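Local coordinates for lipoate-protein ligase 1 (Plasmodium falciparum, PDB 5T8U) that belongs to the lipoate-protein ligase family and holds lipoic acid in a pocket of its ligase A/B-type catalytic domain, at residues E29-N37 with K157-H166; L39-T47 with H244-N255. All blocks are in the same frame, centred on the assembly; numbering follows the deposited sequence.

Interaction 1. Residues E29-N37 with K157-H166. With LPA (lipoic acid), chain C.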
loop_
_atom_site.group_PDB
_atom_site.type_symbol
_atom_site.label_atom_id
_atom_site.label_comp_id
_atom_site.label_asym_id
_atom_site.label_seq_id
_atom_site.Cartn_x
_atom_site.Cartn_y
_atom_site.Cartn_z
ATOM N N GLU A 29 5.112 -9.701 1.447
ATOM C CA GLU A 29 4.678 -8.570 2.261
ATOM C C GLU A 29 3.522 -8.959 3.175
ATOM O O GLU A 29 3.549 -8.695 4.384
ATOM C CB GLU A 29 4.278 -7.416 1.343
ATOM C CG GLU A 29 3.909 -6.134 2.054
ATOM C CD GLU A 29 3.418 -5.071 1.094
ATOM O OE1 GLU A 29 2.615 -5.406 0.197
ATOM O OE2 GLU A 29 3.843 -3.905 1.226
ATOM N N ASN A 30 2.490 -9.590 2.608
ATOM C CA ASN A 30 1.340 -9.987 3.412
ATOM C C ASN A 30 1.729 -11.004 4.475
ATOM O O ASN A 30 1.157 -11.005 5.571
ATOM C CB ASN A 30 0.242 -10.553 2.513
ATOM C CG ASN A 30 -1.095 -10.651 3.222
ATOM O OD1 ASN A 30 -1.374 -9.890 4.149
ATOM N ND2 ASN A 30 -1.927 -11.591 2.792
ATOM N N PHE A 31 2.694 -11.876 4.176
ATOM C CA PHE A 31 3.130 -12.852 5.169
ATOM C C PHE A 31 3.878 -12.174 6.309
ATOM O O PHE A 31 3.760 -12.584 7.468
ATOM C CB PHE A 31 4.005 -13.918 4.512
ATOM C CG PHE A 31 4.307 -15.086 5.407
ATOM C CD1 PHE A 31 3.557 -16.247 5.329
ATOM C CD2 PHE A 31 5.333 -15.017 6.334
ATOM C CE1 PHE A 31 3.829 -17.319 6.154
ATOM C CE2 PHE A 31 5.608 -16.086 7.160
ATOM C CZ PHE A 31 4.856 -17.238 7.071
ATOM N N LEU A 32 4.655 -11.136 5.998
ATOM C CA LEU A 32 5.348 -10.394 7.044
ATOM C C LEU A 32 4.359 -9.633 7.916
ATOM O O LEU A 32 4.491 -9.616 9.146
ATOM C CB LEU A 32 6.365 -9.438 6.422
ATOM C CG LEU A 32 7.433 -10.088 5.540
ATOM C CD1 LEU A 32 8.148 -9.039 4.706
ATOM C CD2 LEU A 32 8.423 -10.868 6.382
ATOM N N LEU A 33 3.355 -9.005 7.299
ATOM C CA LEU A 33 2.339 -8.299 8.073
ATOM C C LEU A 33 1.545 -9.258 8.953
ATOM O O LEU A 33 1.256 -8.948 10.116
ATOM C CB LEU A 33 1.402 -7.537 7.135
ATOM C CG LEU A 33 0.135 -6.958 7.773
ATOM C CD1 LEU A 33 0.470 -6.070 8.962
ATOM C CD2 LEU A 33 -0.673 -6.183 6.746
ATOM N N ASN A 34 1.178 -10.422 8.423
ATOM C CA ASN A 34 0.340 -11.367 9.149
ATOM C C ASN A 34 1.124 -12.285 10.082
ATOM O O ASN A 34 0.509 -13.089 10.790
ATOM C CB ASN A 34 -0.472 -12.212 8.161
ATOM C CG ASN A 34 -1.595 -11.426 7.511
ATOM O OD1 ASN A 34 -1.736 -11.415 6.287
ATOM N ND2 ASN A 34 -2.402 -10.762 8.330
ATOM N N ASN A 35 2.455 -12.187 10.105
ATOM C CA ASN A 35 3.269 -12.983 11.018
ATOM C C ASN A 35 4.350 -12.129 11.672
ATOM O O ASN A 35 5.425 -12.635 12.011
ATOM C CB ASN A 35 3.904 -14.173 10.296
ATOM C CG ASN A 35 2.874 -15.171 9.805
ATOM O OD1 ASN A 35 2.419 -16.031 10.558
ATOM N ND2 ASN A 35 2.505 -15.065 8.534
ATOM N N TYR A 36 4.072 -10.840 11.856
ATOM C CA TYR A 36 5.012 -9.888 12.436
ATOM C C TYR A 36 5.666 -10.432 13.701
ATOM O O TYR A 36 6.860 -10.751 13.700
ATOM C CB TYR A 36 4.275 -8.575 12.720
ATOM C CG TYR A 36 5.108 -7.470 13.330
ATOM C CD1 TYR A 36 6.086 -6.816 12.592
ATOM C CD2 TYR A 36 4.884 -7.052 14.636
ATOM C CE1 TYR A 36 6.834 -5.795 13.147
ATOM C CE2 TYR A 36 5.625 -6.034 15.198
ATOM C CZ TYR A 36 6.597 -5.407 14.450
ATOM O OH TYR A 36 7.332 -4.391 15.013
ATOM N N ASN A 37 4.888 -10.566 14.779
ATOM C CA ASN A 37 5.450 -10.925 16.077
ATOM C C ASN A 37 6.154 -12.277 16.079
ATOM O O ASN A 37 6.860 -12.580 17.047
ATOM C CB ASN A 37 4.347 -10.925 17.140
ATOM C CG ASN A 37 3.705 -9.559 17.316
ATOM O OD1 ASN A 37 2.480 -9.436 17.340
ATOM N ND2 ASN A 37 4.531 -8.525 17.438
ATOM N N LYS A 157 -1.767 0.248 5.658
ATOM C CA LYS A 157 -2.747 -0.686 6.193
ATOM C C LYS A 157 -2.451 -0.883 7.672
ATOM O O LYS A 157 -1.287 -0.989 8.071
ATOM C CB LYS A 157 -2.725 -2.030 5.457
ATOM C CG LYS A 157 -3.546 -3.121 6.130
ATOM C CD LYS A 157 -3.826 -4.270 5.174
ATOM C CE LYS A 157 -4.699 -5.337 5.820
ATOM N NZ LYS A 157 -6.043 -4.821 6.204
ATOM N N LYS A 158 -3.509 -0.924 8.479
ATOM C CA LYS A 158 -3.391 -1.045 9.923
ATOM C C LYS A 158 -3.986 -2.368 10.383
ATOM O O LYS A 158 -4.968 -2.859 9.817
ATOM C CB LYS A 158 -4.094 0.120 10.636
ATOM C CG LYS A 158 -3.982 0.096 12.156
ATOM C CD LYS A 158 -2.566 0.381 12.631
ATOM C CE LYS A 158 -2.426 0.144 14.126
ATOM N NZ LYS A 158 -1.162 0.711 14.670
ATOM N N ILE A 159 -3.379 -2.939 11.425
ATOM C CA ILE A 159 -3.819 -4.203 12.001
ATOM C C ILE A 159 -3.480 -4.187 13.485
ATOM O O ILE A 159 -2.577 -3.474 13.927
ATOM C CB ILE A 159 -3.181 -5.412 11.268
ATOM C CG1 ILE A 159 -4.032 -5.771 10.042
ATOM C CG2 ILE A 159 -2.995 -6.616 12.203
ATOM C CD1 ILE A 159 -3.603 -7.023 9.301
ATOM N N LYS A 160 -4.224 -4.986 14.254
ATOM C CA LYS A 160 -4.176 -5.001 15.714
ATOM C C LYS A 160 -2.835 -4.559 16.288
ATOM O O LYS A 160 -2.774 -3.598 17.062
ATOM C CB LYS A 160 -4.511 -6.404 16.226
ATOM C CG LYS A 160 -4.697 -6.486 17.732
ATOM C CD LYS A 160 -5.230 -7.851 18.147
ATOM C CE LYS A 160 -6.068 -7.777 19.413
ATOM N NZ LYS A 160 -7.226 -8.707 19.350
ATOM N N ASP A 161 -1.757 -5.249 15.916
ATOM C CA ASP A 161 -0.438 -5.002 16.485
ATOM C C ASP A 161 0.574 -4.472 15.480
ATOM O O ASP A 161 1.722 -4.220 15.860
ATOM C CB ASP A 161 0.108 -6.292 17.109
ATOM C CG ASP A 161 -0.697 -6.747 18.307
ATOM O OD1 ASP A 161 -1.199 -5.878 19.052
ATOM O OD2 ASP A 161 -0.828 -7.973 18.506
ATOM N N VAL A 162 0.192 -4.294 14.217
ATOM C CA VAL A 162 1.140 -3.972 13.158
ATOM C C VAL A 162 0.619 -2.797 12.345
ATOM O O VAL A 162 -0.588 -2.675 12.112
ATOM C CB VAL A 162 1.388 -5.185 12.239
ATOM C CG1 VAL A 162 2.511 -4.887 11.263
ATOM C CG2 VAL A 162 1.711 -6.418 13.063
ATOM N N PHE A 163 1.537 -1.939 11.910
ATOM C CA PHE A 163 1.249 -0.876 10.960
ATOM C C PHE A 163 2.172 -1.039 9.762
ATOM O O PHE A 163 3.394 -1.161 9.926
ATOM C CB PHE A 163 1.434 0.509 11.584
ATOM C CG PHE A 163 1.342 1.633 10.592
ATOM C CD1 PHE A 163 0.115 2.032 10.088
ATOM C CD2 PHE A 163 2.483 2.288 10.161
ATOM C CE1 PHE A 163 0.029 3.066 9.173
ATOM C CE2 PHE A 163 2.402 3.322 9.248
ATOM C CZ PHE A 163 1.175 3.711 8.753
ATOM N N LEU A 164 1.585 -1.043 8.566
ATOM C CA LEU A 164 2.309 -1.283 7.324
ATOM C C LEU A 164 2.213 -0.046 6.444
ATOM O O LEU A 164 1.116 0.334 6.020
ATOM C CB LEU A 164 1.752 -2.510 6.597
ATOM C CG LEU A 164 2.443 -2.924 5.292
ATOM C CD1 LEU A 164 2.355 -4.427 5.097
ATOM C CD2 LEU A 164 1.834 -2.224 4.091
ATOM N N HIS A 165 3.359 0.572 6.171
ATOM C CA HIS A 165 3.472 1.718 5.271
ATOM C C HIS A 165 4.386 1.291 4.126
ATOM O O HIS A 165 5.612 1.293 4.274
ATOM C CB HIS A 165 4.020 2.939 6.012
ATOM C CG HIS A 165 4.467 4.057 5.118
ATOM N ND1 HIS A 165 5.162 5.149 5.591
ATOM C CD2 HIS A 165 4.315 4.258 3.787
ATOM C CE1 HIS A 165 5.423 5.970 4.590
ATOM N NE2 HIS A 165 4.921 5.452 3.485
ATOM N N HIS A 166 3.801 0.936 2.983
ATOM C CA HIS A 166 4.573 0.481 1.835
ATOM C C HIS A 166 4.344 1.422 0.663
ATOM O O HIS A 166 3.199 1.762 0.343
ATOM C CB HIS A 166 4.220 -0.965 1.458
ATOM C CG HIS A 166 2.976 -1.105 0.636
ATOM N ND1 HIS A 166 3.002 -1.216 -0.737
ATOM C CD2 HIS A 166 1.673 -1.174 0.994
ATOM C CE1 HIS A 166 1.766 -1.337 -1.191
ATOM N NE2 HIS A 166 0.941 -1.316 -0.161
HETATM C C1 LPA C . -0.610 6.303 -4.626
HETATM O O1 LPA C . 0.042 7.109 -5.340
HETATM C C2 LPA C . 0.128 5.297 -3.746
HETATM O O2 LPA C . -1.869 6.329 -4.635
HETATM C C3 LPA C . 0.821 4.269 -4.637
HETATM C C4 LPA C . 1.254 3.064 -3.805
HETATM C C5 LPA C . 1.660 1.935 -4.751
HETATM C C6 LPA C . 1.951 0.763 -4.035
HETATM S S6 LPA C . 1.821 -0.457 -4.967
HETATM C C7 LPA C . 3.825 0.787 -3.404
HETATM C C8 LPA C . 4.422 -0.686 -3.538
HETATM S S8 LPA C . 3.125 -1.716 -4.321
#
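Leu33 lies across the hairpin of residues 157-166, and each of its side-chain atoms finds a partner there. CB rests against Leu164 CD1, 3.8 Å away. CG meets Ile159 CD1 at 4.0 Å. The leucine then forks. CD1 packs tightly on Val162, with CG1 at 3.3 Å. CD2 reaches Leu164 CD1, Ile159 CD1 and the aliphatic part of Lys157 around CD. CG is turned anti to the backbone N (chi1 169°), which carries the fork from the flank of the helix onto the strands.

Tyr36 continues this apolar patch. Its CB sits 3.4 Å from Val162 CG2, while Val162 CG1 lies over one face of the ring. The two methyl groups of Val162 are thus shared between Leu33 and Tyr36. The ring's hydroxyl is bonded beyond the hairpin, to Glu53 O.

The fold here is a helix laid on a beta sheet. Helix 22-34 covers neighbouring antiparallel strands 150-159 and 162-170, which are joined by a type I turn from Ile159 to Val162. The axis of segment 29-34 runs at 154° to that of strand 162-166, 9.4 Å away.

Near the lipoic acid a carboxylate meets a ring without a hydrogen bond between them. Glu29 reaches out with an extended chain, and its CG touches Leu164 CD1. Its carboxylate stands over one face of the His166 imidazole, the two planes 78° apart, with OE2 3.0 Å from His166 CG. OE2 is hydrogen-bonded to Thr109 OG1, which helps hold this second-shell carboxylate over the ring. His166 NE2 is held by Thr94 OG1. At the ring's edge, His166 ND1 lies 3.2 Å from C8 of lipoic acid, and CE1 is near the ligand's sulfur S8.

Interaction 2. Residues L39-T47 with H244-N255; sequences LLKYLNINT and HYIDQNNNITKN
Leu43 rests its CD2 methyl on both Ile246 and Ile252, which lie to one side of it. CD2 is 3.8 Å from Ile246 CG2 and 4.1 Å from Ile252 CD1. The other branch, CD1, lies over one face of the His244 imidazole, offset toward the rim. Ile45 also meets this ring: its CD1 comes within 3.4 Å of His244 NE2, at a slant. Tyr42 CB adds to the apolar group by touching Ile252 CG1.

The polar link is made by Asn249. Its ND2 donates to Tyr42 O over 3.2 Å, with an N-H...O angle of 142°. The donor is tilted 31° from the carbonyl plane. CG is anti to the backbone N (chi1 -177°), which swings the amide toward the end of helix 39-42.

Asn249 is the N-cap of the short helix 250-253, and its OD1 accepts a weak bond from Ile252 N. One amide therefore caps one helix and binds a carbonyl at the end of another. Helix 250-253 follows strand 244-245, an edge of the eight-stranded mixed sheet.

Asn251 CB packs against the same carbonyl, 3.6 Å from Tyr42 O. The Tyr42 ring presents its edge to this segment, with Asn251 O in its plane. Asn255 ND2 also approaches that edge, 3.9 Å from Tyr42 CE1, while Asn255 OD1 caps the next helix at Glu257 N.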
loop_
_atom_site.group_PDB
_atom_site.type_symbol
_atom_site.label_atom_id
_atom_site.label_comp_id
_atom_site.label_asym_id
_atom_site.label_seq_id
_atom_site.Cartn_x
_atom_site.Cartn_y
_atom_site.Cartn_z
ATOM N N LEU A 39 8.129 -13.365 13.336
ATOM C CA LEU A 39 9.068 -13.439 12.223
ATOM C C LEU A 39 10.399 -14.051 12.644
ATOM O O LEU A 39 11.014 -14.800 11.876
ATOM C CB LEU A 39 9.281 -12.052 11.620
ATOM C CG LEU A 39 8.176 -11.550 10.685
ATOM C CD1 LEU A 39 8.468 -10.129 10.240
ATOM C CD2 LEU A 39 8.009 -12.459 9.474
ATOM N N LEU A 40 10.861 -13.757 13.863
ATOM C CA LEU A 40 12.151 -14.285 14.297
ATOM C C LEU A 40 12.201 -15.806 14.235
ATOM O O LEU A 40 13.295 -16.372 14.136
ATOM C CB LEU A 40 12.471 -13.816 15.717
ATOM C CG LEU A 40 12.641 -12.307 15.913
ATOM C CD1 LEU A 40 12.950 -11.999 17.369
ATOM C CD2 LEU A 40 13.731 -11.744 15.011
ATOM N N LYS A 41 11.050 -16.482 14.292
ATOM C CA LYS A 41 11.041 -17.932 14.134
ATOM C C LYS A 41 11.029 -18.330 12.662
ATOM O O LYS A 41 11.699 -19.293 12.274
ATOM C CB LYS A 41 9.839 -18.537 14.856
ATOM C CG LYS A 41 9.782 -20.057 14.775
ATOM C CD LYS A 41 8.603 -20.625 15.548
ATOM C CE LYS A 41 8.553 -22.143 15.440
ATOM N NZ LYS A 41 7.394 -22.727 16.172
ATOM N N TYR A 42 10.276 -17.605 11.830
ATOM C CA TYR A 42 10.273 -17.903 10.402
ATOM C C TYR A 42 11.620 -17.567 9.778
ATOM O O TYR A 42 12.140 -18.333 8.959
ATOM C CB TYR A 42 9.132 -17.155 9.715
ATOM C CG TYR A 42 7.788 -17.776 10.015
ATOM C CD1 TYR A 42 7.282 -18.797 9.221
ATOM C CD2 TYR A 42 7.038 -17.363 11.108
ATOM C CE1 TYR A 42 6.059 -19.379 9.499
ATOM C CE2 TYR A 42 5.814 -17.939 11.392
ATOM C CZ TYR A 42 5.329 -18.946 10.585
ATOM O OH TYR A 42 4.112 -19.524 10.864
ATOM N N LEU A 43 12.201 -16.431 10.151
ATOM C CA LEU A 43 13.639 -16.288 10.021
ATOM C C LEU A 43 14.315 -17.254 10.989
ATOM O O LEU A 43 13.739 -17.660 12.001
ATOM C CB LEU A 43 14.077 -14.853 10.314
ATOM C CG LEU A 43 13.386 -13.727 9.542
ATOM C CD1 LEU A 43 13.937 -12.380 9.989
ATOM C CD2 LEU A 43 13.550 -13.902 8.039
ATOM N N ASN A 44 15.550 -17.636 10.667
ATOM C CA ASN A 44 16.286 -18.590 11.488
ATOM C C ASN A 44 17.099 -17.911 12.585
ATOM O O ASN A 44 18.126 -18.452 13.020
ATOM C CB ASN A 44 17.186 -19.450 10.601
ATOM C CG ASN A 44 16.397 -20.283 9.607
ATOM O OD1 ASN A 44 15.382 -20.888 9.955
ATOM N ND2 ASN A 44 16.857 -20.313 8.363
ATOM N N ILE A 45 16.661 -16.741 13.049
ATOM C CA ILE A 45 17.380 -15.976 14.060
ATOM C C ILE A 45 17.158 -16.611 15.427
ATOM O O ILE A 45 18.083 -17.177 16.021
ATOM C CB ILE A 45 16.939 -14.500 14.054
ATOM C CG1 ILE A 45 17.266 -13.853 12.704
ATOM C CG2 ILE A 45 17.620 -13.727 15.182
ATOM C CD1 ILE A 45 16.656 -12.480 12.501
ATOM N N ASN A 46 15.930 -16.524 15.933
ATOM C CA ASN A 46 15.590 -17.032 17.252
ATOM C C ASN A 46 14.383 -17.954 17.150
ATOM O O ASN A 46 13.647 -17.943 16.161
ATOM C CB ASN A 46 15.299 -15.886 18.233
ATOM C CG ASN A 46 15.252 -16.349 19.674
ATOM O OD1 ASN A 46 14.900 -17.492 19.961
ATOM N ND2 ASN A 46 15.614 -15.460 20.591
ATOM N N THR A 47 14.191 -18.762 18.194
ATOM C CA THR A 47 13.093 -19.718 18.251
ATOM C C THR A 47 11.995 -19.332 19.229
ATOM O O THR A 47 10.851 -19.753 19.044
ATOM C CB THR A 47 13.617 -21.109 18.637
ATOM O OG1 THR A 47 14.856 -21.364 17.962
ATOM C CG2 THR A 47 12.606 -22.189 18.256
ATOM N N HIS A 244 18.701 -9.481 5.535
ATOM C CA HIS A 244 18.158 -10.818 5.354
ATOM C C HIS A 244 17.515 -10.946 3.978
ATOM O O HIS A 244 16.940 -9.992 3.448
ATOM C CB HIS A 244 17.127 -11.144 6.437
ATOM C CG HIS A 244 17.724 -11.402 7.785
ATOM N ND1 HIS A 244 18.175 -10.391 8.607
ATOM C CD2 HIS A 244 17.943 -12.557 8.456
ATOM C CE1 HIS A 244 18.645 -10.913 9.725
ATOM N NE2 HIS A 244 18.517 -12.226 9.658
ATOM N N TYR A 245 17.623 -12.142 3.403
ATOM C CA TYR A 245 17.043 -12.460 2.103
ATOM C C TYR A 245 15.977 -13.528 2.302
ATOM O O TYR A 245 16.280 -14.634 2.764
ATOM C CB TYR A 245 18.124 -12.931 1.126
ATOM C CG TYR A 245 19.129 -11.851 0.787
ATOM C CD1 TYR A 245 19.029 -11.128 -0.392
ATOM C CD2 TYR A 245 20.171 -11.545 1.655
ATOM C CE1 TYR A 245 19.940 -10.135 -0.704
ATOM C CE2 TYR A 245 21.087 -10.554 1.353
ATOM C CZ TYR A 245 20.967 -9.852 0.173
ATOM O OH TYR A 245 21.878 -8.865 -0.130
ATOM N N ILE A 246 14.735 -13.200 1.948
ATOM C CA ILE A 246 13.590 -14.035 2.288
ATOM C C ILE A 246 12.928 -14.670 1.071
ATOM O O ILE A 246 12.147 -15.619 1.242
ATOM C CB ILE A 246 12.546 -13.237 3.098
ATOM C CG1 ILE A 246 12.084 -12.003 2.312
ATOM C CG2 ILE A 246 13.129 -12.831 4.445
ATOM C CD1 ILE A 246 10.907 -11.281 2.936
ATOM N N ASP A 247 13.206 -14.191 -0.142
ATOM C CA ASP A 247 12.558 -14.755 -1.321
ATOM C C ASP A 247 12.853 -16.239 -1.503
ATOM O O ASP A 247 12.166 -16.896 -2.294
ATOM C CB ASP A 247 12.976 -13.982 -2.574
ATOM C CG ASP A 247 14.475 -13.961 -2.774
ATOM O OD1 ASP A 247 15.210 -13.964 -1.766
ATOM O OD2 ASP A 247 14.918 -13.937 -3.942
ATOM N N GLN A 248 13.847 -16.780 -0.797
ATOM C CA GLN A 248 14.150 -18.203 -0.836
ATOM C C GLN A 248 14.047 -18.869 0.528
ATOM O O GLN A 248 14.308 -20.074 0.632
ATOM C CB GLN A 248 15.553 -18.428 -1.416
ATOM C CG GLN A 248 15.558 -18.646 -2.921
ATOM C CD GLN A 248 16.848 -18.195 -3.574
ATOM O OE1 GLN A 248 17.920 -18.259 -2.973
ATOM N NE2 GLN A 248 16.748 -17.726 -4.814
ATOM N N ASN A 249 13.673 -18.131 1.571
ATOM C CA ASN A 249 13.475 -18.711 2.897
ATOM C C ASN A 249 12.273 -19.646 2.839
ATOM O O ASN A 249 11.122 -19.205 2.885
ATOM C CB ASN A 249 13.276 -17.608 3.931
ATOM C CG ASN A 249 13.129 -18.147 5.339
ATOM O OD1 ASN A 249 12.476 -19.165 5.562
ATOM N ND2 ASN A 249 13.744 -17.470 6.299
ATOM N N ASN A 250 12.541 -20.950 2.750
ATOM C CA ASN A 250 11.470 -21.919 2.535
ATOM C C ASN A 250 10.444 -21.901 3.661
ATOM O O ASN A 250 9.273 -22.224 3.433
ATOM C CB ASN A 250 12.064 -23.317 2.371
ATOM C CG ASN A 250 12.751 -23.501 1.031
ATOM O OD1 ASN A 250 12.192 -23.167 -0.016
ATOM N ND2 ASN A 250 13.972 -24.021 1.057
ATOM N N ASN A 251 10.852 -21.537 4.881
ATOM C CA ASN A 251 9.881 -21.414 5.964
ATOM C C ASN A 251 8.819 -20.372 5.639
ATOM O O ASN A 251 7.671 -20.498 6.080
ATOM C CB ASN A 251 10.582 -21.056 7.275
ATOM C CG ASN A 251 11.418 -22.196 7.820
ATOM O OD1 ASN A 251 11.059 -23.365 7.684
ATOM N ND2 ASN A 251 12.540 -21.858 8.447
ATOM N N ILE A 252 9.179 -19.347 4.871
ATOM C CA ILE A 252 8.241 -18.291 4.503
ATOM C C ILE A 252 7.499 -18.631 3.218
ATOM O O ILE A 252 6.274 -18.504 3.145
ATOM C CB ILE A 252 8.991 -16.945 4.375
ATOM C CG1 ILE A 252 9.624 -16.556 5.716
ATOM C CG2 ILE A 252 8.044 -15.843 3.887
ATOM C CD1 ILE A 252 10.474 -15.292 5.669
ATOM N N THR A 253 8.222 -19.072 2.188
ATOM C CA THR A 253 7.650 -19.229 0.857
ATOM C C THR A 253 7.103 -20.625 0.592
ATOM O O THR A 253 6.420 -20.820 -0.420
ATOM C CB THR A 253 8.696 -18.880 -0.212
ATOM O OG1 THR A 253 8.098 -18.959 -1.512
ATOM C CG2 THR A 253 9.889 -19.825 -0.148
ATOM N N LYS A 254 7.384 -21.594 1.460
ATOM C CA LYS A 254 6.811 -22.930 1.356
ATOM C C LYS A 254 5.658 -23.137 2.329
ATOM O O LYS A 254 5.131 -24.250 2.426
ATOM C CB LYS A 254 7.889 -23.989 1.594
ATOM N N ASN A 255 5.255 -22.091 3.046
ATOM C CA ASN A 255 4.170 -22.203 4.004
ATOM C C ASN A 255 2.829 -22.285 3.273
ATOM O O ASN A 255 2.649 -21.665 2.222
ATOM C CB ASN A 255 4.179 -21.000 4.944
ATOM C CG ASN A 255 3.148 -21.113 6.047
ATOM O OD1 ASN A 255 1.949 -20.963 5.811
ATOM N ND2 ASN A 255 3.611 -21.366 7.266
#

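How the interactions relate
The two contacts lie about 16 Å apart, centre to centre, and both reach the eight-stranded mixed sheet. Interaction 1 sits on strands 150-159 and 162-170, beside the lipoic acid pocket. Interaction 2 lies farther from the chain's centre, at edge strand 244-245. Helices 22-34 and 39-42 follow each other in the chain, and their later partners come in the same order, so the segments alternate. The contacts also touch directly. Phe31 meets the Tyr42 ring edge-to-face, and packs on Ile252 and Asn255; Leu32 packs on Leu39. Helix 22-34 thus packs on the strands beside the pocket and also on helix 39-42 and the segment that follows edge strand 244-245.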